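Local atomic coordinates of probable arylamine n-acetyl transferase (Mycobacterium abscessus, PDB entry 4GUZ), a protein that probably transfers an acetyl group from acetyl coenzyme A to the amino group of arylamine substrates. Residues E12-E17 with L70-R75; R36-G41 with G87-R92; L55-A60 with F216-F221; V104-T109 with V132-S137; E153-R158 with D228-L233. All coordinates share one frame; numbering follows the deposited sequence.

Interaction 1: residues E12-E17 with L70-R75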
# COMPACT_ATOMS: atom_id res chain seq x y z
N GLU A 12 -4.33 -5.86 19.95
CA GLU A 12 -5.25 -6.78 19.26
C GLU A 12 -4.55 -7.55 18.12
O GLU A 12 -5.13 -8.48 17.55
CB GLU A 12 -6.46 -6.03 18.70
CG GLU A 12 -7.42 -5.55 19.78
CD GLU A 12 -8.79 -5.17 19.25
OE1 GLU A 12 -9.79 -5.71 19.80
OE2 GLU A 12 -8.87 -4.37 18.30
N LEU A 13 -3.31 -7.16 17.79
CA LEU A 13 -2.55 -7.82 16.75
C LEU A 13 -1.95 -9.14 17.25
O LEU A 13 -1.45 -9.21 18.37
CB LEU A 13 -1.42 -6.89 16.25
CG LEU A 13 -0.43 -7.48 15.22
CD1 LEU A 13 -0.97 -7.37 13.81
CD2 LEU A 13 0.91 -6.83 15.34
N GLN A 14 -1.97 -10.16 16.37
CA GLN A 14 -1.31 -11.44 16.61
C GLN A 14 0.12 -11.24 16.12
O GLN A 14 0.43 -11.53 14.97
CB GLN A 14 -2.06 -12.59 15.88
CG GLN A 14 -3.44 -12.94 16.45
CD GLN A 14 -3.40 -13.33 17.91
OE1 GLN A 14 -2.63 -14.20 18.34
NE2 GLN A 14 -4.22 -12.68 18.71
N LEU A 15 0.97 -10.65 16.99
CA LEU A 15 2.35 -10.26 16.69
C LEU A 15 3.21 -11.38 16.10
O LEU A 15 3.81 -11.13 15.05
CB LEU A 15 3.05 -9.67 17.93
CG LEU A 15 4.47 -9.10 17.73
CD1 LEU A 15 4.46 -7.84 16.87
CD2 LEU A 15 5.13 -8.81 19.07
N ASP A 16 3.28 -12.58 16.73
CA ASP A 16 4.12 -13.70 16.24
C ASP A 16 3.64 -14.20 14.89
O ASP A 16 4.46 -14.54 14.04
CB ASP A 16 4.15 -14.87 17.24
CG ASP A 16 4.83 -14.58 18.57
OD1 ASP A 16 5.78 -13.76 18.59
OD2 ASP A 16 4.43 -15.20 19.58
N GLU A 17 2.32 -14.28 14.71
CA GLU A 17 1.67 -14.74 13.48
C GLU A 17 2.00 -13.80 12.31
O GLU A 17 2.30 -14.26 11.21
CB GLU A 17 0.17 -14.82 13.69
CG GLU A 17 -0.53 -15.66 12.65
CD GLU A 17 -2.04 -15.60 12.67
OE1 GLU A 17 -2.63 -15.19 13.70
OE2 GLU A 17 -2.64 -16.01 11.65
N LEU A 70 -5.99 -10.76 5.87
CA LEU A 70 -4.64 -10.67 5.29
C LEU A 70 -3.66 -11.79 5.67
O LEU A 70 -2.76 -12.08 4.88
CB LEU A 70 -3.98 -9.30 5.61
CG LEU A 70 -4.72 -8.07 5.06
CD1 LEU A 70 -3.85 -6.83 5.10
CD2 LEU A 70 -5.17 -8.28 3.67
N LEU A 71 -3.81 -12.40 6.84
CA LEU A 71 -2.85 -13.42 7.26
C LEU A 71 -3.43 -14.85 7.28
O LEU A 71 -2.66 -15.81 7.36
CB LEU A 71 -2.31 -13.11 8.68
CG LEU A 71 -1.79 -11.71 9.05
CD1 LEU A 71 -1.41 -11.65 10.53
CD2 LEU A 71 -0.56 -11.33 8.23
N ARG A 72 -4.77 -15.00 7.26
CA ARG A 72 -5.40 -16.32 7.41
C ARG A 72 -6.34 -16.73 6.25
O ARG A 72 -7.00 -17.77 6.33
CB ARG A 72 -6.13 -16.39 8.76
CG ARG A 72 -5.18 -16.12 9.92
CD ARG A 72 -5.74 -16.48 11.28
NE ARG A 72 -6.65 -15.46 11.79
CZ ARG A 72 -6.36 -14.63 12.79
NH1 ARG A 72 -5.17 -14.67 13.37
NH2 ARG A 72 -7.26 -13.76 13.21
N SER A 73 -6.36 -15.96 5.17
CA SER A 73 -7.13 -16.30 3.98
C SER A 73 -6.34 -15.88 2.73
O SER A 73 -5.48 -14.99 2.83
CB SER A 73 -8.51 -15.65 4.03
OG SER A 73 -8.48 -14.26 3.72
N PRO A 74 -6.59 -16.51 1.55
CA PRO A 74 -5.84 -16.12 0.33
C PRO A 74 -6.36 -14.78 -0.22
O PRO A 74 -6.97 -14.71 -1.29
CB PRO A 74 -6.10 -17.29 -0.63
CG PRO A 74 -7.43 -17.82 -0.22
CD PRO A 74 -7.53 -17.62 1.26
N ARG A 75 -6.14 -13.70 0.55
CA ARG A 75 -6.62 -12.36 0.24
C ARG A 75 -5.60 -11.28 0.54
O ARG A 75 -4.71 -11.45 1.37
CB ARG A 75 -7.90 -12.05 1.05
CG ARG A 75 -9.12 -12.95 0.75
CD ARG A 75 -9.69 -12.79 -0.68
NE ARG A 75 -9.95 -11.40 -1.05
CZ ARG A 75 -11.04 -10.72 -0.72
NH1 ARG A 75 -12.02 -11.30 -0.04
NH2 ARG A 75 -11.18 -9.45 -1.09
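Arg72 reaches from helix 63-72 to Glu17 in the first turn of helix 15-21, and the two close a salt bridge. Beyond CB, the arginine's CG, set anti to the carbonyl carbon (chi1 -58°), comes up to the carboxylate, 3.1 Å from Glu17 OE2. CD stays beside that same oxygen. The chain then bends at chi3, which swings the guanidinium off toward the other carboxylate oxygen, and Arg72 NH1 ends 2.6 Å from Glu17 OE1. That oxygen lies at the guanidinium edge with the two flat groups nearly coplanar, 29° apart, yet the N-H points poorly, at 120°, so the hydrogen bond within the salt bridge is weak and charge attraction probably does most of the work. NH1 also meets Gln14 CG at 3.9 Å; Gln14 is the N-cap residue of helix 15-21. Glu17 comes across the arginine at about a right angle on an extended chain, and its OE2 skirts Leu71 CB at 4.2 Å. Beside this pair at the surface, Leu71 packs on Tyr18 and Phe21 of helix 15-21, while Leu13 turns to Leu85 and Val89, so the salt bridge lies where helices 15-21 and 63-72 meet, with helix 79-92 behind Leu13.

Interaction 2: residues R36-G41 with G87-R92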
# COMPACT_ATOMS: atom_id res chain seq x y z
N ARG A 36 13.65 -1.82 8.53
CA ARG A 36 14.00 -2.24 7.18
C ARG A 36 13.49 -3.64 6.91
O ARG A 36 12.88 -3.88 5.86
CB ARG A 36 15.53 -2.16 6.92
CG ARG A 36 15.96 -0.74 6.57
CD ARG A 36 17.47 -0.56 6.52
NE ARG A 36 17.80 0.87 6.47
CZ ARG A 36 18.83 1.40 5.82
NH1 ARG A 36 19.69 0.62 5.17
NH2 ARG A 36 19.00 2.71 5.81
N ARG A 37 13.71 -4.56 7.85
CA ARG A 37 13.27 -5.95 7.68
C ARG A 37 11.75 -6.06 7.72
O ARG A 37 11.19 -6.87 6.98
CB ARG A 37 13.90 -6.88 8.74
CG ARG A 37 15.43 -6.99 8.57
CD ARG A 37 16.05 -8.24 9.21
NE ARG A 37 15.62 -8.52 10.58
CZ ARG A 37 15.98 -7.83 11.66
NH1 ARG A 37 16.77 -6.76 11.55
NH2 ARG A 37 15.53 -8.18 12.86
N LEU A 38 11.08 -5.20 8.53
CA LEU A 38 9.61 -5.17 8.66
C LEU A 38 8.97 -4.71 7.36
O LEU A 38 8.08 -5.38 6.84
CB LEU A 38 9.16 -4.25 9.80
CG LEU A 38 9.33 -4.73 11.23
CD1 LEU A 38 8.98 -3.64 12.19
CD2 LEU A 38 8.46 -5.94 11.53
N GLN A 39 9.44 -3.59 6.82
CA GLN A 39 8.89 -3.07 5.58
C GLN A 39 9.14 -4.04 4.40
O GLN A 39 8.20 -4.31 3.65
CB GLN A 39 9.44 -1.68 5.27
CG GLN A 39 8.84 -1.13 3.97
CD GLN A 39 8.81 0.37 3.86
OE1 GLN A 39 8.96 1.10 4.83
NE2 GLN A 39 8.39 0.84 2.69
N ARG A 40 10.37 -4.55 4.23
CA ARG A 40 10.66 -5.46 3.12
C ARG A 40 9.74 -6.69 3.15
O ARG A 40 9.15 -7.02 2.14
CB ARG A 40 12.14 -5.88 3.10
CG ARG A 40 12.54 -6.51 1.77
CD ARG A 40 14.01 -6.88 1.72
NE ARG A 40 14.34 -7.76 0.60
CZ ARG A 40 14.96 -7.37 -0.51
NH1 ARG A 40 15.30 -6.10 -0.68
NH2 ARG A 40 15.25 -8.26 -1.46
N GLY A 41 9.62 -7.32 4.32
CA GLY A 41 8.77 -8.49 4.50
C GLY A 41 7.30 -8.20 4.27
O GLY A 41 6.60 -9.01 3.65
N GLY A 87 0.78 -0.16 11.22
CA GLY A 87 0.66 0.75 12.35
C GLY A 87 0.56 -0.01 13.66
O GLY A 87 1.22 0.36 14.64
N ALA A 88 -0.21 -1.11 13.65
CA ALA A 88 -0.37 -1.98 14.81
C ALA A 88 0.95 -2.64 15.17
O ALA A 88 1.26 -2.72 16.35
CB ALA A 88 -1.42 -3.04 14.54
N VAL A 89 1.72 -3.09 14.16
CA VAL A 89 3.04 -3.72 14.37
C VAL A 89 4.01 -2.70 14.97
O VAL A 89 4.67 -3.01 15.96
CB VAL A 89 3.65 -4.38 13.10
CG1 VAL A 89 4.94 -5.13 13.43
CG2 VAL A 89 2.66 -5.34 12.45
N LEU A 90 4.09 -1.47 14.37
CA LEU A 90 5.01 -0.43 14.84
C LEU A 90 4.75 -0.09 16.31
O LEU A 90 5.70 0.06 17.09
CB LEU A 90 4.91 0.84 13.96
CG LEU A 90 5.40 0.72 12.50
CD1 LEU A 90 5.21 2.03 11.75
CD2 LEU A 90 6.85 0.22 12.42
N GLN A 91 3.47 -0.05 16.69
CA GLN A 91 3.00 0.22 18.06
C GLN A 91 3.46 -0.87 19.03
O GLN A 91 3.95 -0.55 20.11
CB GLN A 91 1.46 0.34 18.06
CG GLN A 91 0.81 0.60 19.42
CD GLN A 91 1.18 1.93 20.03
OE1 GLN A 91 1.82 1.99 21.08
NE2 GLN A 91 0.79 3.02 19.38
N ARG A 92 3.29 -2.16 18.65
CA ARG A 92 3.67 -3.29 19.50
C ARG A 92 5.16 -3.40 19.71
O ARG A 92 5.59 -3.85 20.77
CB ARG A 92 3.19 -4.62 18.91
CG ARG A 92 1.81 -4.99 19.37
CD ARG A 92 1.73 -5.38 20.85
NE ARG A 92 2.10 -6.77 21.09
CZ ARG A 92 1.33 -7.81 20.79
NH1 ARG A 92 0.15 -7.64 20.21
NH2 ARG A 92 1.74 -9.04 21.05
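Leu38 and Val89 meet tip to tip between helices 32-45 and 79-92, with Leu38 CD2 4.1 Å from Val89 CG1. The other leucine methyl, CD1, leans to Leu90 CD2 at 4.4 Å, so one forked side chain touches two successive residues of the facing helix. Val89 offers CG1 because that methyl stands anti to its backbone N (chi1 -174°). The contact is buried and wholly apolar, and its small shared surface fits helices that stay well apart: the nearest CA atoms, those of Leu38 and Val89, are 8.8 Å from each other.

Other groups fill in around the three. Helix 15-21 supplies Leu19 to Leu38 and Tyr18 to Val89, while Phe97 of strand 96-104 packs on Leu90. Further out, Gln39 NE2 hydrogen-bonds to Pro138 O and Arg92 NH1 to the carbonyl oxygens of Gly10 and Leu13, ties that link both helices to the loops around them. This is apolar helix packing within the helical N-terminal part of the arylamine N-acetyltransferase fold.

Interaction 3: residues L55-A60 with F216-F221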
# COMPACT_ATOMS: atom_id res chain seq x y z
N LEU A 55 -16.72 -5.51 -4.93
CA LEU A 55 -17.84 -6.41 -4.66
C LEU A 55 -18.86 -5.87 -3.64
O LEU A 55 -20.02 -6.24 -3.73
CB LEU A 55 -17.34 -7.78 -4.15
CG LEU A 55 -16.44 -8.63 -5.09
CD1 LEU A 55 -15.62 -9.64 -4.30
CD2 LEU A 55 -17.25 -9.36 -6.13
N HIS A 56 -18.42 -5.07 -2.64
CA HIS A 56 -19.33 -4.63 -1.57
C HIS A 56 -19.33 -3.12 -1.25
O HIS A 56 -20.14 -2.71 -0.41
CB HIS A 56 -19.02 -5.42 -0.28
CG HIS A 56 -18.96 -6.91 -0.46
ND1 HIS A 56 -20.06 -7.63 -0.93
CD2 HIS A 56 -17.94 -7.77 -0.23
CE1 HIS A 56 -19.66 -8.89 -1.00
NE2 HIS A 56 -18.40 -9.03 -0.58
N LYS A 57 -18.46 -2.29 -1.90
CA LYS A 57 -18.37 -0.83 -1.66
C LYS A 57 -18.07 -0.55 -0.16
O LYS A 57 -18.43 0.52 0.36
CB LYS A 57 -19.65 -0.09 -2.12
CG LYS A 57 -20.05 -0.33 -3.59
CD LYS A 57 -19.30 0.59 -4.56
CE LYS A 57 -19.24 0.00 -5.96
NZ LYS A 57 -18.57 -1.33 -5.97
N HIS A 58 -17.40 -1.51 0.51
CA HIS A 58 -17.08 -1.48 1.94
C HIS A 58 -15.83 -2.31 2.25
O HIS A 58 -15.66 -3.42 1.74
CB HIS A 58 -18.28 -2.03 2.75
CG HIS A 58 -18.05 -2.16 4.22
ND1 HIS A 58 -17.71 -3.38 4.80
CD2 HIS A 58 -18.09 -1.21 5.19
CE1 HIS A 58 -17.56 -3.13 6.09
NE2 HIS A 58 -17.77 -1.84 6.37
N VAL A 59 -14.99 -1.78 3.15
CA VAL A 59 -13.75 -2.42 3.60
C VAL A 59 -13.63 -2.27 5.13
O VAL A 59 -13.61 -1.13 5.61
CB VAL A 59 -12.50 -1.84 2.87
CG1 VAL A 59 -11.21 -2.33 3.49
CG2 VAL A 59 -12.52 -2.15 1.36
N ALA A 60 -13.51 -3.39 5.87
CA ALA A 60 -13.32 -3.36 7.33
C ALA A 60 -11.88 -2.98 7.66
O ALA A 60 -10.96 -3.57 7.08
CB ALA A 60 -13.65 -4.73 7.93
N PHE A 216 -10.90 3.10 -7.36
CA PHE A 216 -10.83 1.80 -6.68
C PHE A 216 -12.21 1.27 -6.22
O PHE A 216 -12.29 0.13 -5.76
CB PHE A 216 -9.85 1.86 -5.48
CG PHE A 216 -8.39 2.14 -5.80
CD1 PHE A 216 -7.82 1.68 -6.99
CD2 PHE A 216 -7.57 2.79 -4.89
CE1 PHE A 216 -6.47 1.93 -7.28
CE2 PHE A 216 -6.22 3.02 -5.17
CZ PHE A 216 -5.68 2.59 -6.37
N SER A 217 -13.30 2.07 -6.37
CA SER A 217 -14.62 1.62 -5.92
C SER A 217 -15.31 0.65 -6.88
O SER A 217 -16.05 -0.22 -6.41
CB SER A 217 -15.54 2.82 -5.68
OG SER A 217 -15.84 3.52 -6.87
N THR A 218 -15.12 0.81 -8.20
CA THR A 218 -15.86 -0.01 -9.16
C THR A 218 -15.06 -1.06 -9.93
O THR A 218 -15.66 -2.05 -10.35
CB THR A 218 -16.60 0.90 -10.16
OG1 THR A 218 -15.70 1.89 -10.67
CG2 THR A 218 -17.83 1.57 -9.54
N ARG A 219 -13.74 -0.87 -10.15
CA ARG A 219 -13.01 -1.84 -10.97
C ARG A 219 -11.81 -2.44 -10.26
O ARG A 219 -11.10 -1.73 -9.55
CB ARG A 219 -12.57 -1.18 -12.27
CG ARG A 219 -13.77 -0.84 -13.19
CD ARG A 219 -13.46 0.28 -14.15
NE ARG A 219 -12.25 0.04 -14.93
CZ ARG A 219 -12.21 -0.55 -16.12
NH1 ARG A 219 -13.33 -0.99 -16.68
NH2 ARG A 219 -11.06 -0.70 -16.75
N ALA A 220 -11.59 -3.77 -10.44
CA ALA A 220 -10.53 -4.55 -9.83
C ALA A 220 -9.14 -3.95 -10.08
O ALA A 220 -8.83 -3.55 -11.19
CB ALA A 220 -10.57 -5.99 -10.34
N PHE A 221 -8.35 -3.83 -9.01
CA PHE A 221 -6.97 -3.35 -9.06
C PHE A 221 -6.20 -4.21 -8.10
O PHE A 221 -6.50 -4.23 -6.91
CB PHE A 221 -6.84 -1.86 -8.74
CG PHE A 221 -5.63 -1.20 -9.39
CD1 PHE A 221 -5.63 -0.91 -10.75
CD2 PHE A 221 -4.52 -0.86 -8.64
CE1 PHE A 221 -4.51 -0.31 -11.35
CE2 PHE A 221 -3.42 -0.20 -9.23
CZ PHE A 221 -3.42 0.06 -10.57
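Lys57 curls its side chain across to the backbone of Ser217 and ends in a hydrogen bond from NZ to Ser217 O, 2.8 Å long. The ammonium approaches the carbonyl with a C=O...N angle of 152° and is tilted 26° from the carbonyl plane. Two bends bring it there, one at chi2 and one at chi4; between them the chain runs extended, and CE passes 3.2 Å from Ser217 O before NZ turns in. On its flank Lys57 CE also meets the methyl CG2 of Thr218 at 4.2 Å. Although the CB of Thr218 points away from the lysine, CG2 is placed anti to the carbonyl carbon and still comes up to CE.

NZ has a second acceptor, Ala53 O in helix 51-56, so the ammonium bridges that helix and the 216-221 loop. Ser217 keeps its own hydroxyl for the loop, where OG hydrogen-bonds with Ser211 O and Ser214 O. Asn50 holds the same loop from another point through Phe216 O, Arg219 O and Phe221 N.

Lys57 itself has positive phi (57°), the first residue to leave helical angles after helix 51-56. From there it joins the helical N-terminal part of the arylamine N-acetyltransferase fold to the loop that leads into strand 221-226.

Interaction 4: residues V104-T109 with V132-S137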
# COMPACT_ATOMS: atom_id res chain seq x y z
N VAL A 104 -2.49 10.90 -4.38
CA VAL A 104 -1.96 10.10 -5.49
C VAL A 104 -2.22 10.85 -6.79
O VAL A 104 -3.36 10.97 -7.24
CB VAL A 104 -2.48 8.65 -5.53
CG1 VAL A 104 -1.82 7.86 -6.67
CG2 VAL A 104 -2.22 7.94 -4.20
N GLN A 105 -1.14 11.31 -7.40
CA GLN A 105 -1.17 12.13 -8.61
C GLN A 105 -0.93 11.36 -9.89
O GLN A 105 -1.56 11.68 -10.91
CB GLN A 105 -0.10 13.24 -8.50
CG GLN A 105 -0.40 14.31 -7.43
CD GLN A 105 -1.72 15.07 -7.61
OE1 GLN A 105 -2.47 15.27 -6.66
NE2 GLN A 105 -2.02 15.51 -8.81
N MET A 106 0.03 10.42 -9.88
CA MET A 106 0.46 9.64 -11.06
C MET A 106 0.68 10.54 -12.28
O MET A 106 0.15 10.26 -13.37
CB MET A 106 -0.55 8.52 -11.40
CG MET A 106 -0.71 7.47 -10.29
SD MET A 106 0.84 6.73 -9.67
CE MET A 106 1.27 5.65 -11.03
N GLY A 107 1.42 11.64 -12.07
CA GLY A 107 1.77 12.61 -13.11
C GLY A 107 0.84 13.79 -13.33
O GLY A 107 1.24 14.78 -13.95
N ALA A 108 -0.41 13.70 -12.87
CA ALA A 108 -1.38 14.79 -13.07
C ALA A 108 -1.01 16.06 -12.27
O ALA A 108 -0.45 15.96 -11.17
CB ALA A 108 -2.79 14.33 -12.69
N THR A 109 -1.30 17.24 -12.84
CA THR A 109 -1.06 18.54 -12.19
C THR A 109 -2.29 18.99 -11.40
O THR A 109 -2.15 19.76 -10.43
CB THR A 109 -0.65 19.60 -13.21
OG1 THR A 109 -1.66 19.67 -14.22
CG2 THR A 109 0.72 19.29 -13.83
N VAL A 132 4.09 1.55 2.88
CA VAL A 132 3.96 0.09 2.85
C VAL A 132 2.74 -0.45 2.08
O VAL A 132 2.71 -1.64 1.77
CB VAL A 132 3.97 -0.52 4.28
CG1 VAL A 132 5.27 -0.17 5.03
CG2 VAL A 132 2.73 -0.13 5.08
N GLY A 133 1.75 0.40 1.83
CA GLY A 133 0.50 -0.04 1.21
C GLY A 133 0.13 0.55 -0.12
O GLY A 133 -1.05 0.65 -0.42
N PHE A 134 1.12 0.86 -0.98
CA PHE A 134 0.84 1.44 -2.29
C PHE A 134 0.64 0.35 -3.37
O PHE A 134 0.07 0.64 -4.42
CB PHE A 134 1.98 2.41 -2.69
CG PHE A 134 1.76 3.19 -3.97
CD1 PHE A 134 0.96 4.32 -3.99
CD2 PHE A 134 2.37 2.78 -5.16
CE1 PHE A 134 0.76 5.04 -5.18
CE2 PHE A 134 2.17 3.49 -6.35
CZ PHE A 134 1.36 4.61 -6.35
N GLY A 135 1.03 -0.89 -3.11
CA GLY A 135 0.92 -1.97 -4.09
C GLY A 135 2.30 -2.14 -4.70
O GLY A 135 3.04 -3.03 -4.29
N THR A 136 2.73 -1.16 -5.54
CA THR A 136 4.11 -1.15 -6.10
C THR A 136 4.94 -0.30 -5.17
O THR A 136 5.65 0.63 -5.57
CB THR A 136 4.13 -0.69 -7.56
OG1 THR A 136 3.43 0.56 -7.67
CG2 THR A 136 3.54 -1.73 -8.52
N SER A 137 4.86 -0.64 -3.90
CA SER A 137 5.46 0.06 -2.80
C SER A 137 6.98 -0.02 -2.75
O SER A 137 7.57 -1.05 -3.11
CB SER A 137 4.93 -0.52 -1.49
OG SER A 137 3.85 0.24 -1.00
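Ser137 OG has two partners around the 132-137 loop: Phe134 N donates to it over 2.8 Å at 155°, and the hydroxyl also bonds to Asp131 O just before the segment. This pins the turn from which Phe134 reaches across to the 104-109 loop. With CG anti to its backbone N (chi1 -174°), the phenyl ring points its far edge at two side chains. Val104 CG1 meets Phe134 CE1 at 4.1 Å, and Met106 SD stands 4.0 Å from Phe134 CZ. The sulfur lies in the ring plane, 5.4 Å from the centroid and 89° off the normal, which makes this an edge-on Met-aromatic contact. Bends at chi2 and chi3 fold the methionine chain round to present SD. Phe134 also packs edge-to-face with His116. Together with Cys79 and Asp131, that histidine is consistent with the Cys-His-Asp triad of arylamine N-acetyltransferases, so the ring probably borders the active site; the side chain of Val104 touches the same group. On the opposing loop, Met106 and Gly107 occupy the corners of a type I' turn from Gln105 to Ala108, closed by Ala108 N to Gln105 O. Gln105 NE2 spans the turn to Ala108 O at 2.9 Å, approaching from above the carbonyl plane, and bonds to Thr110 O as well.

Interaction 5: residues E153-R158 with D228-L233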
# COMPACT_ATOMS: atom_id res chain seq x y z
N GLU A 153 16.30 -1.71 -4.91
CA GLU A 153 16.50 -2.91 -5.73
C GLU A 153 16.56 -2.48 -7.21
O GLU A 153 17.37 -1.60 -7.52
CB GLU A 153 15.44 -3.98 -5.41
CG GLU A 153 15.61 -4.60 -4.02
CD GLU A 153 16.90 -5.38 -3.81
OE1 GLU A 153 17.59 -5.72 -4.81
OE2 GLU A 153 17.26 -5.60 -2.64
N SER A 154 15.70 -3.00 -8.11
CA SER A 154 15.72 -2.57 -9.52
C SER A 154 14.89 -1.32 -9.78
O SER A 154 14.90 -0.79 -10.90
CB SER A 154 15.26 -3.69 -10.45
OG SER A 154 16.12 -4.81 -10.35
N TRP A 155 14.18 -0.84 -8.75
CA TRP A 155 13.33 0.34 -8.81
C TRP A 155 14.12 1.54 -8.39
O TRP A 155 15.09 1.40 -7.65
CB TRP A 155 12.09 0.17 -7.91
CG TRP A 155 11.36 -1.11 -8.18
CD1 TRP A 155 11.52 -2.30 -7.53
CD2 TRP A 155 10.48 -1.37 -9.29
NE1 TRP A 155 10.77 -3.28 -8.14
CE2 TRP A 155 10.11 -2.73 -9.22
CE3 TRP A 155 9.89 -0.56 -10.27
CZ2 TRP A 155 9.18 -3.30 -10.10
CZ3 TRP A 155 9.00 -1.14 -11.18
CH2 TRP A 155 8.65 -2.49 -11.09
N THR A 156 13.70 2.72 -8.85
CA THR A 156 14.35 3.99 -8.50
C THR A 156 13.28 5.01 -8.17
O THR A 156 12.29 5.13 -8.90
CB THR A 156 15.30 4.47 -9.61
OG1 THR A 156 16.05 3.37 -10.12
CG2 THR A 156 16.28 5.54 -9.12
N TYR A 157 13.49 5.73 -7.07
CA TYR A 157 12.57 6.76 -6.61
C TYR A 157 13.27 8.09 -6.47
O TYR A 157 14.50 8.15 -6.28
CB TYR A 157 11.94 6.35 -5.25
CG TYR A 157 11.14 5.07 -5.36
CD1 TYR A 157 9.91 5.04 -6.02
CD2 TYR A 157 11.61 3.88 -4.81
CE1 TYR A 157 9.21 3.85 -6.19
CE2 TYR A 157 10.92 2.68 -4.97
CZ TYR A 157 9.72 2.67 -5.67
OH TYR A 157 9.01 1.50 -5.82
N ARG A 158 12.49 9.17 -6.53
CA ARG A 158 12.99 10.51 -6.29
C ARG A 158 12.10 11.15 -5.25
O ARG A 158 10.88 11.09 -5.36
CB ARG A 158 13.05 11.37 -7.54
CG ARG A 158 13.82 12.68 -7.27
CD ARG A 158 13.41 13.80 -8.16
NE ARG A 158 14.31 14.94 -8.01
CZ ARG A 158 14.30 16.01 -8.80
NH1 ARG A 158 13.43 16.09 -9.80
NH2 ARG A 158 15.16 17.00 -8.60
N ASP A 228 12.93 -7.37 -8.60
CA ASP A 228 13.23 -7.18 -10.02
C ASP A 228 12.02 -7.48 -10.92
O ASP A 228 12.18 -7.82 -12.11
CB ASP A 228 14.46 -8.05 -10.41
CG ASP A 228 15.09 -7.73 -11.76
OD1 ASP A 228 15.26 -6.54 -12.07
OD2 ASP A 228 15.40 -8.69 -12.51
N HIS A 229 10.80 -7.25 -10.39
CA HIS A 229 9.58 -7.51 -11.15
C HIS A 229 8.35 -6.98 -10.46
O HIS A 229 8.36 -6.82 -9.25
CB HIS A 229 9.40 -9.03 -11.34
CG HIS A 229 8.76 -9.40 -12.64
ND1 HIS A 229 9.44 -9.30 -13.84
CD2 HIS A 229 7.51 -9.85 -12.88
CE1 HIS A 229 8.59 -9.69 -14.77
NE2 HIS A 229 7.41 -10.04 -14.24
N ALA A 230 7.27 -6.78 -11.24
CA ALA A 230 5.96 -6.39 -10.71
C ALA A 230 4.84 -6.84 -11.63
O ALA A 230 5.06 -7.03 -12.83
CB ALA A 230 5.88 -4.88 -10.52
N TYR A 231 3.66 -7.04 -11.06
CA TYR A 231 2.41 -7.33 -11.76
C TYR A 231 1.33 -6.42 -11.25
O TYR A 231 1.22 -6.21 -10.03
CB TYR A 231 1.91 -8.77 -11.55
CG TYR A 231 2.76 -9.85 -12.15
CD1 TYR A 231 2.60 -10.23 -13.48
CD2 TYR A 231 3.65 -10.57 -11.37
CE1 TYR A 231 3.36 -11.27 -14.03
CE2 TYR A 231 4.41 -11.61 -11.91
CZ TYR A 231 4.26 -11.96 -13.24
OH TYR A 231 5.01 -12.99 -13.74
N ILE A 232 0.50 -5.96 -12.16
CA ILE A 232 -0.66 -5.15 -11.86
C ILE A 232 -1.81 -5.65 -12.72
O ILE A 232 -1.68 -5.64 -13.94
CB ILE A 232 -0.47 -3.61 -12.09
CG1 ILE A 232 0.65 -2.99 -11.21
CG2 ILE A 232 -1.81 -2.87 -11.88
CD1 ILE A 232 1.01 -1.43 -11.54
N LEU A 233 -2.91 -6.06 -12.10
CA LEU A 233 -4.13 -6.38 -12.82
C LEU A 233 -5.01 -5.13 -12.79
O LEU A 233 -5.42 -4.68 -11.71
CB LEU A 233 -4.84 -7.61 -12.22
CG LEU A 233 -6.18 -7.98 -12.86
CD1 LEU A 233 -6.00 -8.50 -14.29
CD2 LEU A 233 -6.93 -8.99 -12.02
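Asp228 opens the contact by accepting a hydrogen bond from the hydroxyl of Ser154, with Ser154 OG 2.6 Å from Asp228 OD1. Its CB points away, but CG set anti to the backbone N (chi1 -166°) brings the carboxylate back to the serine, which meets OD1 on its anti side, 34° out of the carboxylate plane. Gln242 NE2 bonds to that oxygen too, so OD1 takes two donors. At His229 the backbone does the touching: the carbonyl O lies at the edge of the Trp155 indole, 3.7 Å from CZ2, while the imidazole hydrogen-bonds Glu240 through NE2 and, weakly, Gln242 through ND1. Next, Ala230 directs its methyl at the indole's benzene half, with CB 3.7 Å from both CZ2 and CH2 of Trp155. The pyrrole N-H of the tryptophan is anchored to Ser226 O. Trp155 also packs on Ile225 and Ile241, placing its indole against strands 221-226 and 237-242, on either side of strand 229-234; the contact thus joins the start of strand 155-162 in the eight-stranded sheet to the five-stranded one.

How the interactions relate
From the N terminus, interaction 1 closes the first loop, bringing helix 63-72 back to helix 15-21. Interaction 2 starts within that loop and ends beyond it, so the two cross; they also touch, where Leu13 packs on Val89 and Ala88. Interaction 3 opens inside both and runs far ahead to the 216-221 loop, crossing each. Interaction 4 closes a short loop lying wholly within that span. Interaction 5 begins inside it too but ends later, crossing interaction 3, and meets it where Phe221 packs on Ile232. Interactions 1 and 2 gather the N-terminal helices; interaction 3 links these to the loop leading into the five-stranded sheet, interaction 5 joins the two sheets, and a salt bridge from Arg40 to Glu153 ties interaction 2 to interaction 5.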